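Arginine 3rd transport system periplasmic binding protein (Legionella pneumophila subsp. pneumophila str. Philadelphia 1, PDB 3KZG) probably binds arginine in the periplasm and delivers it to an amino-acid transport system of the inner membrane. Local coordinates at residues 14-19 / 191-196; 32-37 / 66-71; 57-62 / 79-84. All blocks are in the same frame, centred on the assembly; numbering follows the deposited sequence.

The three contacts lie in the lobe built around strand 4-13. Interaction 1 lies on the side of this lobe that faces the other, where F16 also touches E160. Arginine would be expected to bind in the cleft between the lobes. Interaction 2 has its centre about 7 Å from that of interaction 1. Backbone bonds join the two: S194 N to M71 O and M196 N to V67 O, each 2.9 Å. Interaction 3 lies further out, its centre about 15 Å from that of interaction 1. S194 OG lies 2.9 Å from S84 O and probably bonds to it. V67 CG2 of interaction 2 packs at 4.0 Å on L59 CB of interaction 3.

Interaction 1 (14-19 / 191-196); sequences PPFEVW and EGYSIM
F16 turns the edge of its ring toward the face of Y193. The two form a T-shaped aromatic pair. Their centroids are 5.3 Å apart, and the planes meet at 66°, so the T is tilted. The outer end of the F16 ring makes the contact. F16 CZ lies 3.9 Å from Y193 CE2, and F16 CE1 follows at 4.2 Å from the same atom. The backbones stay well apart, with 10.6 Å between the CA atoms of F16 and Y193, so the two rings span the gap alone. Both side chains have CG beside the backbone N and anti to the carbonyl carbon, with chi1 at -63° in each. This points the two rings at each other, and the side chains cross at about a right angle. The overlap is small but buried, and no hydrogen bond supports it.

The protein has the two-lobed fold of periplasmic binding proteins, with a central sheet in each lobe. The loop of F16 follows strand 4-13 in one lobe, and a cis peptide bond joins P14 to P15 just before it. F16 also touches E160 of helix 159-166, next to the sheet of the other lobe, so its ring sits at the meeting of the lobes. Segment 191-196 is the path by which the chain returns from strand 180-188 to the first lobe. Beyond the Y193 ring, this path is bonded to segment 79-84: S194 OG to S84 O, and I195 N to S84 OG.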
loop_
_atom_site.group_PDB
_atom_site.type_symbol
_atom_site.label_atom_id
_atom_site.label_comp_id
_atom_site.label_asym_id
_atom_site.label_seq_id
_atom_site.Cartn_x
_atom_site.Cartn_y
_atom_site.Cartn_z
ATOM N N PRO A 14 -0.301 -31.410 -1.957
ATOM C CA PRO A 14 -0.610 -30.213 -1.173
ATOM C C PRO A 14 0.652 -29.356 -1.114
ATOM O O PRO A 14 1.765 -29.883 -1.166
ATOM C CB PRO A 14 -1.005 -30.790 0.189
ATOM C CG PRO A 14 -0.225 -32.086 0.252
ATOM C CD PRO A 14 -0.413 -32.628 -1.138
ATOM N N PRO A 15 0.502 -28.028 -0.985
ATOM C CA PRO A 15 -0.758 -27.289 -0.889
ATOM C C PRO A 15 -1.370 -26.863 -2.223
ATOM O O PRO A 15 -2.277 -26.035 -2.237
ATOM C CB PRO A 15 -0.363 -26.080 -0.056
ATOM C CG PRO A 15 0.982 -25.765 -0.622
ATOM C CD PRO A 15 1.645 -27.132 -0.722
ATOM N N PHE A 16 -0.876 -27.411 -3.333
ATOM C CA PHE A 16 -1.391 -27.051 -4.661
ATOM C C PHE A 16 -2.764 -27.669 -4.947
ATOM O O PHE A 16 -3.690 -26.982 -5.376
ATOM C CB PHE A 16 -0.369 -27.446 -5.730
ATOM C CG PHE A 16 0.930 -26.706 -5.607
ATOM C CD1 PHE A 16 1.048 -25.403 -6.080
ATOM C CD2 PHE A 16 2.019 -27.287 -4.959
ATOM C CE1 PHE A 16 2.235 -24.682 -5.909
ATOM C CE2 PHE A 16 3.210 -26.576 -4.782
ATOM C CZ PHE A 16 3.315 -25.268 -5.261
ATOM N N GLU A 17 -2.888 -28.970 -4.723
ATOM C CA GLU A 17 -4.169 -29.645 -4.894
ATOM C C GLU A 17 -4.151 -31.018 -4.247
ATOM O O GLU A 17 -3.112 -31.663 -4.141
ATOM C CB GLU A 17 -4.566 -29.791 -6.370
ATOM C CG GLU A 17 -3.660 -30.669 -7.204
ATOM C CD GLU A 17 -2.623 -29.867 -7.945
ATOM O OE1 GLU A 17 -2.771 -28.630 -7.983
ATOM O OE2 GLU A 17 -1.674 -30.466 -8.494
ATOM N N VAL A 18 -5.327 -31.444 -3.813
ATOM C CA VAL A 18 -5.510 -32.739 -3.188
ATOM C C VAL A 18 -6.896 -33.238 -3.586
ATOM O O VAL A 18 -7.898 -32.535 -3.427
ATOM C CB VAL A 18 -5.456 -32.629 -1.668
ATOM C CG1 VAL A 18 -4.048 -32.319 -1.192
ATOM C CG2 VAL A 18 -6.376 -31.544 -1.251
ATOM N N TRP A 19 -6.936 -34.452 -4.112
ATOM C CA TRP A 19 -8.178 -35.081 -4.540
ATOM C C TRP A 19 -8.641 -36.041 -3.436
ATOM O O TRP A 19 -7.869 -36.892 -2.991
ATOM C CB TRP A 19 -7.916 -35.842 -5.834
ATOM C CG TRP A 19 -9.052 -36.667 -6.318
ATOM C CD1 TRP A 19 -10.230 -36.219 -6.841
ATOM C CD2 TRP A 19 -9.105 -38.097 -6.364
ATOM N NE1 TRP A 19 -11.013 -37.287 -7.218
ATOM C CE2 TRP A 19 -10.348 -38.448 -6.934
ATOM C CE3 TRP A 19 -8.220 -39.114 -5.978
ATOM C CZ2 TRP A 19 -10.729 -39.782 -7.132
ATOM C CZ3 TRP A 19 -8.602 -40.442 -6.177
ATOM C CH2 TRP A 19 -9.849 -40.761 -6.749
ATOM N N GLU A 191 10.943 -21.973 -15.274
ATOM C CA GLU A 191 10.556 -20.574 -15.384
ATOM C C GLU A 191 9.214 -20.242 -14.739
ATOM O O GLU A 191 8.504 -19.345 -15.198
ATOM C CB GLU A 191 10.549 -20.167 -16.862
ATOM C CG GLU A 191 11.854 -20.484 -17.576
ATOM C CD GLU A 191 11.881 -20.009 -19.020
ATOM O OE1 GLU A 191 11.670 -18.801 -19.257
ATOM O OE2 GLU A 191 12.120 -20.844 -19.919
ATOM N N GLY A 192 8.871 -20.966 -13.674
ATOM C CA GLY A 192 7.628 -20.703 -12.970
ATOM C C GLY A 192 6.514 -21.707 -13.192
ATOM O O GLY A 192 6.517 -22.424 -14.184
ATOM N N TYR A 193 5.567 -21.761 -12.255
ATOM C CA TYR A 193 4.427 -22.662 -12.367
ATOM C C TYR A 193 3.431 -21.963 -13.270
ATOM O O TYR A 193 3.179 -20.765 -13.129
ATOM C CB TYR A 193 3.792 -22.943 -10.995
ATOM C CG TYR A 193 4.709 -23.646 -10.009
ATOM C CD1 TYR A 193 5.344 -24.839 -10.349
ATOM C CD2 TYR A 193 4.947 -23.110 -8.738
ATOM C CE1 TYR A 193 6.200 -25.481 -9.452
ATOM C CE2 TYR A 193 5.798 -23.747 -7.832
ATOM C CZ TYR A 193 6.423 -24.932 -8.199
ATOM O OH TYR A 193 7.277 -25.560 -7.321
ATOM N N SER A 194 2.859 -22.713 -14.204
ATOM C CA SER A 194 1.931 -22.125 -15.155
ATOM C C SER A 194 0.820 -23.064 -15.609
ATOM O O SER A 194 0.867 -24.270 -15.368
ATOM C CB SER A 194 2.720 -21.633 -16.373
ATOM O OG SER A 194 1.886 -21.490 -17.506
ATOM N N ILE A 195 -0.182 -22.491 -16.261
ATOM C CA ILE A 195 -1.307 -23.251 -16.788
ATOM C C ILE A 195 -0.868 -23.738 -18.171
ATOM O O ILE A 195 -0.455 -22.942 -19.016
ATOM C CB ILE A 195 -2.556 -22.353 -16.866
ATOM C CG1 ILE A 195 -2.943 -21.915 -15.445
ATOM C CG2 ILE A 195 -3.717 -23.092 -17.519
ATOM C CD1 ILE A 195 -4.108 -20.967 -15.391
HETATM N N MSE A 196 -0.946 -25.048 -18.387
HETATM C CA MSE A 196 -0.509 -25.665 -19.634
HETATM C C MSE A 196 -1.647 -26.012 -20.588
HETATM O O MSE A 196 -2.759 -26.324 -20.169
HETATM C CB MSE A 196 0.292 -26.917 -19.292
HETATM C CG MSE A 196 1.153 -27.483 -20.396
HETATM SE SE MSE A 196 2.217 -28.921 -19.662
HETATM C CE MSE A 196 0.769 -30.212 -19.381
#

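Interaction 2 (32-37 / 66-71); sequences DLMQEI and LVIASM
Helix 29-40 passes over strand 66-67 and the residues after it, with the CA atoms of M34 and I68 7.5 Å apart. This is helix-on-sheet packing within one lobe of the periplasmic binding protein fold. Strand 66-67 runs parallel to strand 4-13 in that sheet, and I7 of strand 4-13 touches both M34 and I68. The contact is buried and apolar, and no hydrogen bond crosses it.

M34, a selenomethionine, and I68 reach toward each other tip to tip. M34 has CG anti to its backbone N (chi1 -165°), which brings CG alongside CG2 of I68. The position of the terminal CE is doubtful, because it lies too close to I68 CB and CG2. The inner part of the chain is more reliable: M34 CB is 4.1 Å from I68 CG2. I68 has CG1 anti to the backbone N (chi1 -178°), which carries its CD1 toward the helix. L33 meets that tip from the preceding helix position, L33 CD2 to I68 CD1 at 4.3 Å. On the other branch of I68, M34 CG rests 4.0 Å from CG2.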
loop_
_atom_site.group_PDB
_atom_site.type_symbol
_atom_site.label_atom_id
_atom_site.label_comp_id
_atom_site.label_asym_id
_atom_site.label_seq_id
_atom_site.Cartn_x
_atom_site.Cartn_y
_atom_site.Cartn_z
ATOM N N ASP A 32 -8.126 -23.056 -6.211
ATOM C CA ASP A 32 -8.676 -21.724 -5.998
ATOM C C ASP A 32 -8.285 -20.746 -7.110
ATOM O O ASP A 32 -9.095 -19.917 -7.531
ATOM C CB ASP A 32 -8.227 -21.150 -4.644
ATOM C CG ASP A 32 -8.760 -21.939 -3.445
ATOM O OD1 ASP A 32 -9.785 -22.644 -3.579
ATOM O OD2 ASP A 32 -8.154 -21.836 -2.353
ATOM N N LEU A 33 -7.049 -20.836 -7.586
ATOM C CA LEU A 33 -6.602 -19.938 -8.647
ATOM C C LEU A 33 -7.396 -20.175 -9.926
ATOM O O LEU A 33 -8.018 -19.258 -10.464
ATOM C CB LEU A 33 -5.112 -20.129 -8.930
ATOM C CG LEU A 33 -4.586 -19.222 -10.043
ATOM C CD1 LEU A 33 -4.827 -17.762 -9.665
ATOM C CD2 LEU A 33 -3.119 -19.481 -10.274
HETATM N N MSE A 34 -7.362 -21.414 -10.405
HETATM C CA MSE A 34 -8.069 -21.815 -11.620
HETATM C C MSE A 34 -9.552 -21.462 -11.514
HETATM O O MSE A 34 -10.149 -20.943 -12.459
HETATM C CB MSE A 34 -7.901 -23.325 -11.832
HETATM C CG MSE A 34 -8.277 -23.834 -13.229
HETATM SE SE MSE A 34 -7.345 -22.897 -14.638
HETATM C CE MSE A 34 -5.703 -23.920 -14.691
ATOM N N GLN A 35 -10.139 -21.741 -10.355
ATOM C CA GLN A 35 -11.548 -21.446 -10.112
ATOM C C GLN A 35 -11.835 -19.970 -10.385
ATOM O O GLN A 35 -12.786 -19.630 -11.089
ATOM C CB GLN A 35 -11.903 -21.776 -8.659
ATOM C CG GLN A 35 -13.371 -21.621 -8.303
ATOM C CD GLN A 35 -14.257 -22.637 -9.003
ATOM O OE1 GLN A 35 -14.545 -22.514 -10.195
ATOM N NE2 GLN A 35 -14.686 -23.656 -8.264
ATOM N N GLU A 36 -11.003 -19.098 -9.829
ATOM C CA GLU A 36 -11.162 -17.657 -10.004
ATOM C C GLU A 36 -10.968 -17.218 -11.463
ATOM O O GLU A 36 -11.704 -16.365 -11.961
ATOM C CB GLU A 36 -10.179 -16.923 -9.088
ATOM C CG GLU A 36 -10.203 -15.416 -9.184
ATOM C CD GLU A 36 -11.568 -14.825 -8.918
ATOM O OE1 GLU A 36 -12.360 -15.460 -8.192
ATOM O OE2 GLU A 36 -11.841 -13.716 -9.426
ATOM N N ILE A 37 -9.983 -17.799 -12.143
ATOM C CA ILE A 37 -9.724 -17.465 -13.540
ATOM C C ILE A 37 -10.936 -17.804 -14.416
ATOM O O ILE A 37 -11.278 -17.058 -15.338
ATOM C CB ILE A 37 -8.480 -18.219 -14.074
ATOM C CG1 ILE A 37 -7.215 -17.685 -13.391
ATOM C CG2 ILE A 37 -8.374 -18.065 -15.586
ATOM C CD1 ILE A 37 -5.951 -18.408 -13.778
ATOM N N LEU A 66 -7.469 -27.656 -20.154
ATOM C CA LEU A 66 -6.269 -27.072 -19.575
ATOM C C LEU A 66 -5.741 -27.946 -18.448
ATOM O O LEU A 66 -6.421 -28.860 -17.986
ATOM C CB LEU A 66 -6.593 -25.682 -19.018
ATOM C CG LEU A 66 -7.124 -24.646 -20.006
ATOM C CD1 LEU A 66 -7.703 -23.465 -19.248
ATOM C CD2 LEU A 66 -6.001 -24.209 -20.941
ATOM N N VAL A 67 -4.518 -27.658 -18.017
ATOM C CA VAL A 67 -3.898 -28.380 -16.917
ATOM C C VAL A 67 -3.204 -27.394 -15.984
ATOM O O VAL A 67 -2.518 -26.474 -16.432
ATOM C CB VAL A 67 -2.852 -29.403 -17.409
ATOM C CG1 VAL A 67 -1.986 -29.862 -16.245
ATOM C CG2 VAL A 67 -3.554 -30.600 -18.033
ATOM N N ILE A 68 -3.422 -27.586 -14.688
ATOM C CA ILE A 68 -2.804 -26.770 -13.653
ATOM C C ILE A 68 -2.480 -27.713 -12.499
ATOM O O ILE A 68 -3.370 -28.238 -11.834
ATOM C CB ILE A 68 -3.735 -25.629 -13.172
ATOM C CG1 ILE A 68 -3.004 -24.775 -12.131
ATOM C CG2 ILE A 68 -5.045 -26.190 -12.618
ATOM C CD1 ILE A 68 -3.746 -23.519 -11.725
ATOM N N ALA A 69 -1.191 -27.948 -12.301
ATOM C CA ALA A 69 -0.717 -28.829 -11.251
ATOM C C ALA A 69 0.748 -28.505 -11.046
ATOM O O ALA A 69 1.623 -29.260 -11.475
ATOM C CB ALA A 69 -0.882 -30.275 -11.679
ATOM N N SER A 70 1.006 -27.371 -10.396
ATOM C CA SER A 70 2.368 -26.909 -10.152
ATOM C C SER A 70 3.245 -27.307 -11.337
ATOM O O SER A 70 4.315 -27.878 -11.170
ATOM C CB SER A 70 2.917 -27.499 -8.837
ATOM O OG SER A 70 3.021 -28.912 -8.874
HETATM N N MSE A 71 2.776 -26.994 -12.543
HETATM C CA MSE A 71 3.508 -27.328 -13.758
HETATM C C MSE A 71 4.600 -26.328 -14.096
HETATM O O MSE A 71 4.318 -25.190 -14.465
HETATM C CB MSE A 71 2.551 -27.417 -14.939
HETATM C CG MSE A 71 3.184 -28.091 -16.144
HETATM SE SE MSE A 71 3.682 -29.911 -15.683
HETATM C CE MSE A 71 1.883 -30.604 -15.485
#

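Interaction 3 (57-62 / 79-84); sequences PALKNR and KHFIFS
R62 NH1 donates a hydrogen bond to K60 O at 2.9 Å, with an N-H...O angle of 155°. The oxygen lies almost in the guanidinium plane. The donor is tilted 32° from the carbonyl plane. R62 NH2 forms a salt bridge with D200, so the group is held at two points.

Across the contact, the ring of F81 is met by L59 and K60. L59 approaches the CD1-CE1 side obliquely, from above the ring plane. Its CD2 lies 3.4 Å from F81 CD1 and 3.5 Å from F81 CE1, which is close packing. K60 extends with CG anti to the backbone N (chi1 178°), then bends at chi3 and chi4. The bends bring NZ to 3.3 Å from F81 CZ, obliquely, on the opposite side of the ring plane from L59 CD2. K60 NZ also nears H80, 4.4 Å from its CB. M196 of strand 196-197 packs on both L59 and F81. The contact joins the end of helix 55-60 to the residues leading into strand 82-83. R62, with positive phi, is the C-prime residue that closes this helix, and its N bonds to L59 O at 2.9 Å, as in a Schellman motif.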
loop_
_atom_site.group_PDB
_atom_site.type_symbol
_atom_site.label_atom_id
_atom_site.label_comp_id
_atom_site.label_asym_id
_atom_site.label_seq_id
_atom_site.Cartn_x
_atom_site.Cartn_y
_atom_site.Cartn_z
ATOM N N PRO A 57 -0.458 -36.856 -21.269
ATOM C CA PRO A 57 -1.225 -37.494 -22.342
ATOM C C PRO A 57 -2.696 -37.074 -22.316
ATOM O O PRO A 57 -3.323 -36.927 -23.365
ATOM C CB PRO A 57 -1.021 -38.982 -22.070
ATOM C CG PRO A 57 -0.874 -39.028 -20.577
ATOM C CD PRO A 57 0.050 -37.861 -20.320
ATOM N N ALA A 58 -3.233 -36.866 -21.116
ATOM C CA ALA A 58 -4.622 -36.451 -20.951
ATOM C C ALA A 58 -4.894 -35.133 -21.677
ATOM O O ALA A 58 -5.947 -34.953 -22.291
ATOM C CB ALA A 58 -4.954 -36.305 -19.470
ATOM N N LEU A 59 -3.947 -34.205 -21.596
ATOM C CA LEU A 59 -4.101 -32.913 -22.261
ATOM C C LEU A 59 -3.968 -33.088 -23.772
ATOM O O LEU A 59 -4.754 -32.537 -24.543
ATOM C CB LEU A 59 -3.045 -31.919 -21.768
ATOM C CG LEU A 59 -3.063 -30.548 -22.447
ATOM C CD1 LEU A 59 -4.415 -29.887 -22.250
ATOM C CD2 LEU A 59 -1.954 -29.677 -21.870
ATOM N N LYS A 60 -2.971 -33.858 -24.189
ATOM C CA LYS A 60 -2.755 -34.092 -25.608
ATOM C C LYS A 60 -3.952 -34.768 -26.275
ATOM O O LYS A 60 -4.213 -34.536 -27.453
ATOM C CB LYS A 60 -1.500 -34.937 -25.821
ATOM C CG LYS A 60 -1.236 -35.275 -27.275
ATOM C CD LYS A 60 0.133 -35.906 -27.474
ATOM C CE LYS A 60 1.251 -34.881 -27.312
ATOM N NZ LYS A 60 1.332 -34.308 -25.936
ATOM N N ASN A 61 -4.678 -35.592 -25.523
ATOM C CA ASN A 61 -5.843 -36.296 -26.059
ATOM C C ASN A 61 -7.126 -35.480 -25.906
ATOM O O ASN A 61 -8.221 -35.964 -26.200
ATOM C CB ASN A 61 -6.022 -37.657 -25.368
ATOM C CG ASN A 61 -4.818 -38.574 -25.545
ATOM O OD1 ASN A 61 -4.219 -38.634 -26.618
ATOM N ND2 ASN A 61 -4.472 -39.306 -24.492
ATOM N N ARG A 62 -6.987 -34.241 -25.444
ATOM C CA ARG A 62 -8.129 -33.358 -25.259
ATOM C C ARG A 62 -9.148 -33.874 -24.250
ATOM O O ARG A 62 -10.335 -33.544 -24.336
ATOM C CB ARG A 62 -8.819 -33.090 -26.601
ATOM C CG ARG A 62 -8.194 -31.959 -27.426
ATOM C CD ARG A 62 -6.742 -32.236 -27.819
ATOM N NE ARG A 62 -6.224 -31.170 -28.676
ATOM C CZ ARG A 62 -4.964 -31.079 -29.094
ATOM N NH1 ARG A 62 -4.072 -31.990 -28.740
ATOM N NH2 ARG A 62 -4.595 -30.066 -29.864
ATOM N N LYS A 79 7.981 -27.929 -26.121
ATOM C CA LYS A 79 8.085 -28.539 -27.443
ATOM C C LYS A 79 6.786 -29.229 -27.842
ATOM O O LYS A 79 6.576 -29.543 -29.012
ATOM C CB LYS A 79 9.240 -29.545 -27.467
ATOM C CG LYS A 79 10.586 -28.916 -27.148
ATOM C CD LYS A 79 11.720 -29.923 -27.220
ATOM C CE LYS A 79 13.046 -29.250 -26.914
ATOM N NZ LYS A 79 14.185 -30.199 -26.977
ATOM N N HIS A 80 5.907 -29.453 -26.871
ATOM C CA HIS A 80 4.632 -30.109 -27.138
ATOM C C HIS A 80 3.462 -29.355 -26.538
ATOM O O HIS A 80 2.306 -29.634 -26.856
ATOM C CB HIS A 80 4.660 -31.535 -26.586
ATOM C CG HIS A 80 5.654 -32.419 -27.267
ATOM N ND1 HIS A 80 5.427 -32.971 -28.510
ATOM C CD2 HIS A 80 6.906 -32.793 -26.912
ATOM C CE1 HIS A 80 6.498 -33.646 -28.890
ATOM N NE2 HIS A 80 7.410 -33.553 -27.939
ATOM N N PHE A 81 3.762 -28.397 -25.668
ATOM C CA PHE A 81 2.722 -27.616 -25.013
ATOM C C PHE A 81 3.070 -26.143 -24.911
ATOM O O PHE A 81 4.237 -25.753 -24.989
ATOM C CB PHE A 81 2.487 -28.129 -23.593
ATOM C CG PHE A 81 2.090 -29.568 -23.521
ATOM C CD1 PHE A 81 0.807 -29.969 -23.881
ATOM C CD2 PHE A 81 2.997 -30.527 -23.089
ATOM C CE1 PHE A 81 0.437 -31.308 -23.806
ATOM C CE2 PHE A 81 2.635 -31.868 -23.011
ATOM C CZ PHE A 81 1.353 -32.257 -23.371
ATOM N N ILE A 82 2.040 -25.329 -24.726
ATOM C CA ILE A 82 2.239 -23.908 -24.538
ATOM C C ILE A 82 1.812 -23.618 -23.107
ATOM O O ILE A 82 1.000 -24.353 -22.521
ATOM C CB ILE A 82 1.424 -23.049 -25.538
ATOM C CG1 ILE A 82 -0.066 -23.389 -25.450
ATOM C CG2 ILE A 82 1.963 -23.267 -26.948
ATOM C CD1 ILE A 82 -0.946 -22.507 -26.318
ATOM N N PHE A 83 2.374 -22.554 -22.544
ATOM C CA PHE A 83 2.087 -22.169 -21.171
ATOM C C PHE A 83 1.516 -20.761 -21.065
ATOM O O PHE A 83 1.716 -19.923 -21.945
ATOM C CB PHE A 83 3.372 -22.247 -20.349
ATOM C CG PHE A 83 3.889 -23.644 -20.163
ATOM C CD1 PHE A 83 3.388 -24.455 -19.151
ATOM C CD2 PHE A 83 4.886 -24.146 -20.993
ATOM C CE1 PHE A 83 3.879 -25.748 -18.963
ATOM C CE2 PHE A 83 5.381 -25.434 -20.815
ATOM C CZ PHE A 83 4.876 -26.238 -19.796
ATOM N N SER A 84 0.794 -20.510 -19.984
ATOM C CA SER A 84 0.243 -19.193 -19.743
ATOM C C SER A 84 1.372 -18.463 -19.037
ATOM O O SER A 84 2.460 -19.016 -18.848
ATOM C CB SER A 84 -0.940 -19.276 -18.785
ATOM O OG SER A 84 -0.484 -19.689 -17.508
#